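Enolase from the environmental genome shotgun sequencing of the Sargasso Sea (PDB 2QGY) is of unknown function but, as a magnesium-binding member of the enolase superfamily, probably acts on a carboxylate substrate by abstracting a proton next to the carboxylate. Local coordinates at residues A[170-175]-A[199-204]. Residues are numbered along the deposited sequence; the frame is centred on the assembly and turned at random.
Sequences IYPMLD and LDLAVP. With MG (magnesium ion), chain C.
Tyr-171 slides the outer half of its ring alongside the side chain of Asp-200, so that the aspartate CB sits over one ring face, 3.7 Å from the centroid, in a CH-pi contact. The carboxylate continues past CE1 and CZ with its plane only 21° from that of the ring, a stacked arrangement rather than an edge-on one. Asp-200 extends toward the ion because its CG lies opposite the backbone N (chi1 -168°), and OD2 binds the magnesium ion at 2.0 Å. The other oxygen, OD1, is gripped by a metal-bound water at 2.6 Å and, weakly, by the backbone N of Ala-202. Tyr-171 OH meets another metal-bound water at 2.9 Å, which makes the tyrosine a second-shell residue that flanks the metal ligand and reaches a water of the magnesium ion's shell; the edge of its ring rests near Ala-202 CB, while the rings of Trp-143 and Tyr-171 meet edge-to-face. Here the general plan of the enolase superfamily is seen at close range: parallel strands 168-170 and 197-200 are neighbours in the C-terminal barrel, and metal ligands are borne at or just after the C-terminal ends of successive strands, Glu-226 and Glu-252 following Asp-200. Backbone pairing sets the register through a hydrogen bond from Asp-200 N to Ile-170 O, 2.8 Å long. Just past the bridge a water joins the two segments, donating to Asp-200 O and accepting from Met-173 N. Away from the metal, Ile-170 CG1 lies beside Leu-199 CD2 at 3.5 Å, and Pro-172 CG touches both Leu-199 CB and Leu-201 CD2. Met-173, bent along its chain, lays CG against that same Leu-201 methyl and brings CE to 3.9 Å from Pro-204 CG, with Phe-213 of helix 207-217 touching both Pro-172 and Met-173.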
# COMPACT_ATOMS: atom_id res chain seq x y z
N ILE A 170 5.75 -9.72 -24.29
CA ILE A 170 4.36 -10.02 -24.60
C ILE A 170 3.60 -10.61 -23.41
O ILE A 170 4.21 -11.00 -22.39
CB ILE A 170 4.26 -10.99 -25.80
CG1 ILE A 170 5.01 -12.29 -25.47
CG2 ILE A 170 4.84 -10.34 -27.09
CD1 ILE A 170 4.73 -13.44 -26.41
N TYR A 171 2.28 -10.67 -23.53
CA TYR A 171 1.41 -11.20 -22.50
C TYR A 171 0.69 -12.42 -23.07
O TYR A 171 -0.39 -12.28 -23.67
CB TYR A 171 0.41 -10.13 -22.03
CG TYR A 171 1.02 -8.99 -21.24
CD1 TYR A 171 0.77 -8.84 -19.87
CD2 TYR A 171 1.83 -8.06 -21.86
CE1 TYR A 171 1.35 -7.77 -19.14
CE2 TYR A 171 2.42 -7.00 -21.14
CZ TYR A 171 2.17 -6.89 -19.79
OH TYR A 171 2.73 -5.82 -19.09
N PRO A 172 1.30 -13.61 -22.93
CA PRO A 172 0.89 -14.80 -23.68
C PRO A 172 -0.20 -15.64 -23.02
O PRO A 172 -0.62 -16.64 -23.61
CB PRO A 172 2.21 -15.59 -23.76
CG PRO A 172 2.84 -15.32 -22.42
CD PRO A 172 2.47 -13.89 -22.07
N MET A 173 -0.68 -15.28 -21.84
CA MET A 173 -1.73 -16.11 -21.22
C MET A 173 -3.10 -15.80 -21.82
O MET A 173 -3.76 -14.83 -21.43
CB MET A 173 -1.77 -15.99 -19.69
CG MET A 173 -0.46 -16.43 -19.01
SD MET A 173 0.15 -18.14 -19.30
CE MET A 173 -0.58 -19.03 -17.96
N LEU A 174 -3.50 -16.64 -22.76
CA LEU A 174 -4.74 -16.43 -23.51
C LEU A 174 -5.79 -17.48 -23.12
O LEU A 174 -5.67 -18.11 -22.07
CB LEU A 174 -4.45 -16.45 -25.02
CG LEU A 174 -3.26 -15.60 -25.51
CD1 LEU A 174 -3.03 -15.78 -26.99
CD2 LEU A 174 -3.42 -14.10 -25.19
N ASP A 175 -6.79 -17.67 -23.98
CA ASP A 175 -7.96 -18.48 -23.60
C ASP A 175 -7.64 -19.88 -23.09
O ASP A 175 -8.30 -20.37 -22.17
CB ASP A 175 -8.97 -18.58 -24.75
CG ASP A 175 -9.94 -17.42 -24.76
OD1 ASP A 175 -9.74 -16.47 -23.96
OD2 ASP A 175 -10.91 -17.47 -25.56
N LEU A 199 8.17 -12.68 -21.31
CA LEU A 199 6.81 -13.12 -21.18
C LEU A 199 6.28 -12.62 -19.85
O LEU A 199 6.82 -12.94 -18.80
CB LEU A 199 6.71 -14.67 -21.24
CG LEU A 199 7.28 -15.42 -22.48
CD1 LEU A 199 7.03 -16.94 -22.38
CD2 LEU A 199 6.73 -14.87 -23.79
N ASP A 200 5.23 -11.82 -19.92
CA ASP A 200 4.60 -11.33 -18.72
C ASP A 200 3.34 -12.12 -18.49
O ASP A 200 2.36 -11.99 -19.20
CB ASP A 200 4.30 -9.81 -18.83
CG ASP A 200 3.91 -9.20 -17.49
OD1 ASP A 200 3.34 -9.92 -16.65
OD2 ASP A 200 4.18 -7.99 -17.29
N LEU A 201 3.39 -13.01 -17.49
CA LEU A 201 2.21 -13.83 -17.16
C LEU A 201 1.12 -13.12 -16.38
O LEU A 201 -0.01 -13.61 -16.31
CB LEU A 201 2.61 -15.11 -16.41
CG LEU A 201 3.69 -15.96 -17.08
CD1 LEU A 201 3.73 -17.39 -16.46
CD2 LEU A 201 3.54 -15.99 -18.59
N ALA A 202 1.45 -11.97 -15.78
CA ALA A 202 0.44 -11.10 -15.18
C ALA A 202 -0.38 -11.78 -14.05
O ALA A 202 -1.58 -11.56 -13.91
CB ALA A 202 -0.50 -10.54 -16.28
N VAL A 203 0.30 -12.63 -13.28
CA VAL A 203 -0.25 -13.30 -12.09
C VAL A 203 -1.51 -14.11 -12.45
O VAL A 203 -2.62 -13.73 -12.08
CB VAL A 203 -0.53 -12.31 -10.93
CG1 VAL A 203 -0.89 -13.06 -9.65
CG2 VAL A 203 0.69 -11.41 -10.67
N PRO A 204 -1.33 -15.23 -13.18
CA PRO A 204 -2.44 -16.10 -13.53
C PRO A 204 -3.10 -16.66 -12.27
O PRO A 204 -2.43 -17.03 -11.31
CB PRO A 204 -1.77 -17.22 -14.33
CG PRO A 204 -0.55 -16.57 -14.89
CD PRO A 204 -0.07 -15.75 -13.74
MG MG C . 4.46 -6.85 -15.67
O HOH W 1 4.75 -5.33 -17.14
O HOH W 2 -0.09 -13.03 -20.07
O HOH W 3 3.53 -8.34 -14.57
O HOH W 4 2.59 -6.10 -15.72